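Listeria nuclear targeted protein A (Listeria monocytogenes, PDB 4CIH) relieves repression of host interferon-stimulated genes by blocking recruitment of the host chromatin repressor BAHD1 to them. Local coordinates at residues 65-68 against 69-73; 37-41 against 42-46. The protein carries 2 engineered substitutions. All coordinates share one frame; numbering follows the deposited sequence.

Contact 1. Residues 65-68 against 69-73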
loop_
_atom_site.group_PDB
_atom_site.type_symbol
_atom_site.label_atom_id
_atom_site.label_comp_id
_atom_site.label_asym_id
_atom_site.label_seq_id
_atom_site.Cartn_x
_atom_site.Cartn_y
_atom_site.Cartn_z
ATOM N N SER A 65 -0.256 6.394 11.655
ATOM C CA SER A 65 -0.614 6.868 13.001
ATOM C C SER A 65 0.512 6.763 14.020
ATOM O O SER A 65 0.303 6.961 15.218
ATOM C CB SER A 65 -1.923 6.226 13.503
ATOM O OG SER A 65 -1.671 5.075 14.290
ATOM N N ILE A 66 1.724 6.479 13.551
ATOM C CA ILE A 66 2.908 6.739 14.363
ATOM C C ILE A 66 2.892 8.187 14.855
ATOM O O ILE A 66 2.390 9.083 14.146
ATOM C CB ILE A 66 4.166 6.362 13.599
ATOM C CG1 ILE A 66 4.211 4.820 13.520
ATOM C CG2 ILE A 66 5.387 6.944 14.300
ATOM C CD1 ILE A 66 5.233 4.243 12.580
ATOM N N ASP A 67 3.314 8.429 16.098
ATOM C CA ASP A 67 3.079 9.765 16.643
ATOM C C ASP A 67 3.723 10.730 15.691
ATOM O O ASP A 67 3.036 11.455 14.959
ATOM C CB ASP A 67 3.608 9.934 18.068
ATOM C CG ASP A 67 3.435 11.360 18.590
ATOM O OD1 ASP A 67 4.146 12.252 18.092
ATOM O OD2 ASP A 67 2.615 11.595 19.514
ATOM N N ALA A 68 5.050 10.631 15.625
ATOM C CA ALA A 68 5.868 11.378 14.667
ATOM C C ALA A 68 5.355 11.327 13.235
ATOM O O ALA A 68 5.634 12.261 12.464
ATOM C CB ALA A 68 7.304 10.875 14.706
ATOM N N ILE A 69 4.648 10.253 12.847
ATOM C CA ILE A 69 4.045 10.219 11.490
ATOM C C ILE A 69 2.794 11.103 11.388
ATOM O O ILE A 69 2.633 11.850 10.420
ATOM C CB ILE A 69 3.878 8.777 10.907
ATOM C CG1 ILE A 69 5.244 8.183 10.552
ATOM C CG2 ILE A 69 3.069 8.752 9.615
ATOM C CD1 ILE A 69 5.989 8.947 9.479
ATOM N N LYS A 70 1.915 11.037 12.384
ATOM C CA LYS A 70 0.944 12.111 12.634
ATOM C C LYS A 70 1.564 13.503 12.444
ATOM O O LYS A 70 1.147 14.303 11.574
ATOM C CB LYS A 70 0.434 12.003 14.082
ATOM C CG LYS A 70 -0.654 12.994 14.499
ATOM C CD LYS A 70 -2.053 12.509 14.090
ATOM C CE LYS A 70 -3.146 13.293 14.812
ATOM N NZ LYS A 70 -4.513 13.150 14.176
ATOM N N ARG A 71 2.563 13.794 13.280
ATOM C CA ARG A 71 3.035 15.168 13.497
ATOM C C ARG A 71 4.072 15.552 12.419
ATOM O O ARG A 71 4.616 16.659 12.380
ATOM C CB ARG A 71 3.495 15.318 14.955
ATOM C CG ARG A 71 2.751 14.335 15.899
ATOM C CD ARG A 71 2.186 14.864 17.228
ATOM N NE ARG A 71 3.220 15.421 18.097
ATOM C CZ ARG A 71 3.391 16.733 18.277
ATOM N NH1 ARG A 71 2.568 17.593 17.687
ATOM N NH2 ARG A 71 4.356 17.203 19.051
ATOM N N SER A 72 4.228 14.626 11.474
ATOM C CA SER A 72 5.090 14.756 10.291
ATOM C C SER A 72 5.564 16.152 9.878
ATOM O O SER A 72 6.750 16.339 9.622
ATOM C CB SER A 72 4.453 14.049 9.088
ATOM O OG SER A 72 3.204 14.616 8.726
ATOM N N SER A 73 4.661 17.121 9.764
ATOM C CA SER A 73 5.082 18.438 9.301
ATOM C C SER A 73 5.971 19.217 10.256
ATOM O O SER A 73 6.609 20.185 9.854
ATOM C CB SER A 73 3.889 19.306 8.877
ATOM O OG SER A 73 2.744 19.029 9.669
#

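Contact 2. Residues 37-41 against 42-46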
loop_
_atom_site.group_PDB
_atom_site.type_symbol
_atom_site.label_atom_id
_atom_site.label_comp_id
_atom_site.label_asym_id
_atom_site.label_seq_id
_atom_site.Cartn_x
_atom_site.Cartn_y
_atom_site.Cartn_z
ATOM N N GLU A 37 -9.924 -20.416 -12.070
ATOM C CA GLU A 37 -9.269 -21.582 -11.460
ATOM C C GLU A 37 -10.184 -22.289 -10.447
ATOM O O GLU A 37 -10.713 -21.645 -9.514
ATOM C CB GLU A 37 -7.934 -21.175 -10.801
ATOM C CG GLU A 37 -6.909 -20.534 -11.736
ATOM C CD GLU A 37 -6.027 -21.538 -12.473
ATOM O OE1 GLU A 37 -6.494 -22.666 -12.757
ATOM O OE2 GLU A 37 -4.866 -21.194 -12.804
ATOM N N SER A 38 -10.302 -23.617 -10.612
ATOM C CA SER A 38 -11.400 -24.449 -10.076
ATOM C C SER A 38 -11.953 -24.129 -8.679
ATOM O O SER A 38 -13.169 -24.195 -8.460
ATOM C CB SER A 38 -11.039 -25.944 -10.157
ATOM O OG SER A 38 -10.322 -26.392 -9.012
ATOM N N TRP A 39 -11.049 -23.839 -7.742
ATOM C CA TRP A 39 -11.384 -23.519 -6.350
ATOM C C TRP A 39 -11.682 -22.026 -6.194
ATOM O O TRP A 39 -12.333 -21.615 -5.227
ATOM C CB TRP A 39 -10.227 -23.927 -5.419
ATOM C CG TRP A 39 -8.864 -23.537 -5.955
ATOM C CD1 TRP A 39 -8.352 -22.265 -6.047
ATOM C CD2 TRP A 39 -7.852 -24.420 -6.493
ATOM N NE1 TRP A 39 -7.090 -22.302 -6.607
ATOM C CE2 TRP A 39 -6.759 -23.610 -6.889
ATOM C CE3 TRP A 39 -7.765 -25.812 -6.680
ATOM C CZ2 TRP A 39 -5.592 -24.148 -7.451
ATOM C CZ3 TRP A 39 -6.606 -26.342 -7.246
ATOM C CH2 TRP A 39 -5.535 -25.512 -7.624
ATOM N N SER A 40 -11.219 -21.238 -7.168
ATOM C CA SER A 40 -11.298 -19.775 -7.135
ATOM C C SER A 40 -12.501 -19.203 -7.903
ATOM O O SER A 40 -12.381 -18.738 -9.046
ATOM C CB SER A 40 -9.978 -19.150 -7.627
ATOM O OG SER A 40 -9.733 -17.883 -7.021
ATOM N N ASP A 41 -13.663 -19.238 -7.262
ATOM C CA ASP A 41 -14.795 -18.471 -7.746
ATOM C C ASP A 41 -14.852 -17.127 -7.078
ATOM O O ASP A 41 -14.078 -16.809 -6.176
ATOM C CB ASP A 41 -16.122 -19.173 -7.492
ATOM C CG ASP A 41 -16.324 -20.322 -8.412
ATOM O OD1 ASP A 41 -15.358 -20.616 -9.134
ATOM O OD2 ASP A 41 -17.421 -20.926 -8.398
ATOM N N LEU A 42 -15.872 -16.400 -7.483
ATOM C CA LEU A 42 -16.045 -15.043 -7.093
ATOM C C LEU A 42 -16.303 -14.972 -5.599
ATOM O O LEU A 42 -16.131 -13.924 -4.993
ATOM C CB LEU A 42 -17.192 -14.449 -7.902
ATOM C CG LEU A 42 -16.941 -13.067 -8.511
ATOM C CD1 LEU A 42 -15.452 -12.786 -8.665
ATOM C CD2 LEU A 42 -17.700 -12.908 -9.823
ATOM N N ASP A 43 -16.669 -16.099 -5.000
ATOM C CA ASP A 43 -16.844 -16.130 -3.555
ATOM C C ASP A 43 -15.566 -16.457 -2.792
ATOM O O ASP A 43 -15.394 -16.029 -1.645
ATOM C CB ASP A 43 -17.949 -17.107 -3.172
ATOM C CG ASP A 43 -19.304 -16.671 -3.688
ATOM O OD1 ASP A 43 -19.352 -15.716 -4.504
ATOM O OD2 ASP A 43 -20.319 -17.268 -3.252
ATOM N N PHE A 44 -14.681 -17.222 -3.422
ATOM C CA PHE A 44 -13.494 -17.654 -2.749
ATOM C C PHE A 44 -12.569 -16.450 -2.671
ATOM O O PHE A 44 -12.139 -16.052 -1.592
ATOM C CB PHE A 44 -12.850 -18.824 -3.494
ATOM C CG PHE A 44 -11.379 -19.016 -3.197
ATOM C CD1 PHE A 44 -10.942 -19.383 -1.934
ATOM C CD2 PHE A 44 -10.431 -18.831 -4.195
ATOM C CE1 PHE A 44 -9.593 -19.584 -1.672
ATOM C CE2 PHE A 44 -9.076 -19.003 -3.938
ATOM C CZ PHE A 44 -8.653 -19.379 -2.669
ATOM N N ALA A 45 -12.241 -15.901 -3.832
ATOM C CA ALA A 45 -11.495 -14.659 -3.935
ATOM C C ALA A 45 -11.937 -13.526 -2.972
ATOM O O ALA A 45 -11.111 -12.958 -2.280
ATOM C CB ALA A 45 -11.575 -14.173 -5.373
ATOM N N ASN A 46 -13.232 -13.222 -2.912
ATOM C CA ASN A 46 -13.707 -12.037 -2.191
ATOM C C ASN A 46 -13.507 -12.154 -0.670
ATOM O O ASN A 46 -13.337 -11.180 0.037
ATOM C CB ASN A 46 -15.206 -11.792 -2.496
ATOM C CG ASN A 46 -15.459 -11.224 -3.896
ATOM O OD1 ASN A 46 -14.628 -10.522 -4.448
ATOM N ND2 ASN A 46 -16.633 -11.520 -4.464
#

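Contact 1. Residues 65-68 against 69-73
Asp67 reaches Arg71, four residues on, through one carboxylate oxygen. OD1 of Asp67 lies 3.3 Å from NE of Arg71, at the edge of the guanidinium and in its plane. This is a salt bridge, but its hydrogen bond is weak, with an N-H...O angle of 127°. The carboxylate plane stands 83° from the guanidinium plane, so the two groups do not pair flat with two parallel bonds. CG of Arg71 also lies 3.3 Å from OD1 of Asp67; the bends at chi2 and chi3 then bring NE across the carboxylate. The other end of the guanidinium has its own acid: NH1 of Arg71 forms a salt bridge with Glu74.

Ile66 and Ile69 meet at their branch points, CB to CB at 3.6 Å. In Ile66 the CG2 methyl is anti to the backbone N, and this sets it 4.0 Å from CG1 of Ile69. Residues 67-70 form a short helix, with Ile66 at its N-cap position, in the link between helix 42-63 and helix 77-103 of the bundle. Ile66 O takes the first i to i+4 bond of the helix, from Lys70 N at 2.7 Å, and accepts more weakly from Ile69 N at 2.9 Å. Arg71 is the first residue to leave helical backbone angles.

Further out, Ile66 and Ala68 both touch Leu4 near the N terminus, and Ile69 packs on Phe82 and Lys83 of helix 77-103. The hydroxyl of buried Ser72 is hydrogen-bonded to Glu80 and Lys83 of the same helix, tying the exit of the short helix to the next long one.

Contact 2. Residues 37-41 against 42-46
Phe44 sets the CD2-CE2 edge of its ring against Ser40 and turns a face to the edge of Trp39. The aromatic pair is an offset edge-to-face arrangement, with planes at 80° and 5.8 Å between the centroids of the Trp39 five-membered ring and the Phe44 ring. The nearest atoms are CD1 of Trp39 and CE2 of Phe44, at 4.0 Å. The two side chains run side by side in the same direction. Trp39 is poorly ordered, so the position of the indole is less certain.

The hydroxyl of Ser40 meets the same phenyl ring at its edge, in the ring plane, with OG 3.1 Å from CD2 of Phe44. Its polar partner lies elsewhere: OG of Ser40 is hydrogen-bonded to OG1 of Thr33 on helix 8-34. With CG of Phe44 anti to the backbone N (chi1 158°), the ring extends back over the loop.

That loop joins helix 8-34 to helix 42-63 of the four-helical up-and-down bundle, and it includes a type I beta turn from Glu37 to Ser40. Where the loop leads into helix 42-63, Asp41 O accepts two backbone bonds. Ala45 N gives one at 3.1 Å, almost in line with the carbonyl. Phe44 N gives the other at 2.8 Å, from above the carbonyl plane. Beyond this turn, the buried methyl of Ala45 packs on Ile29 and Thr33, while Leu42 touches Leu104 and Asn105.

In the fold
Contact 2 and contact 1 come in series along the chain and sit near the two ends of helix 42-63. Contact 2 covers the entry to that helix from helix 8-34. Contact 1 follows its exit and leads through the short helix 67-70 toward helix 77-103. The contact centres are 39 Å apart, on opposite sides of the chain's centre, and their nearest atoms are about 25 Å apart, so they do not touch. Both lie in the helical LntA family region. They are local connections at opposite ends of an elongated helical bundle.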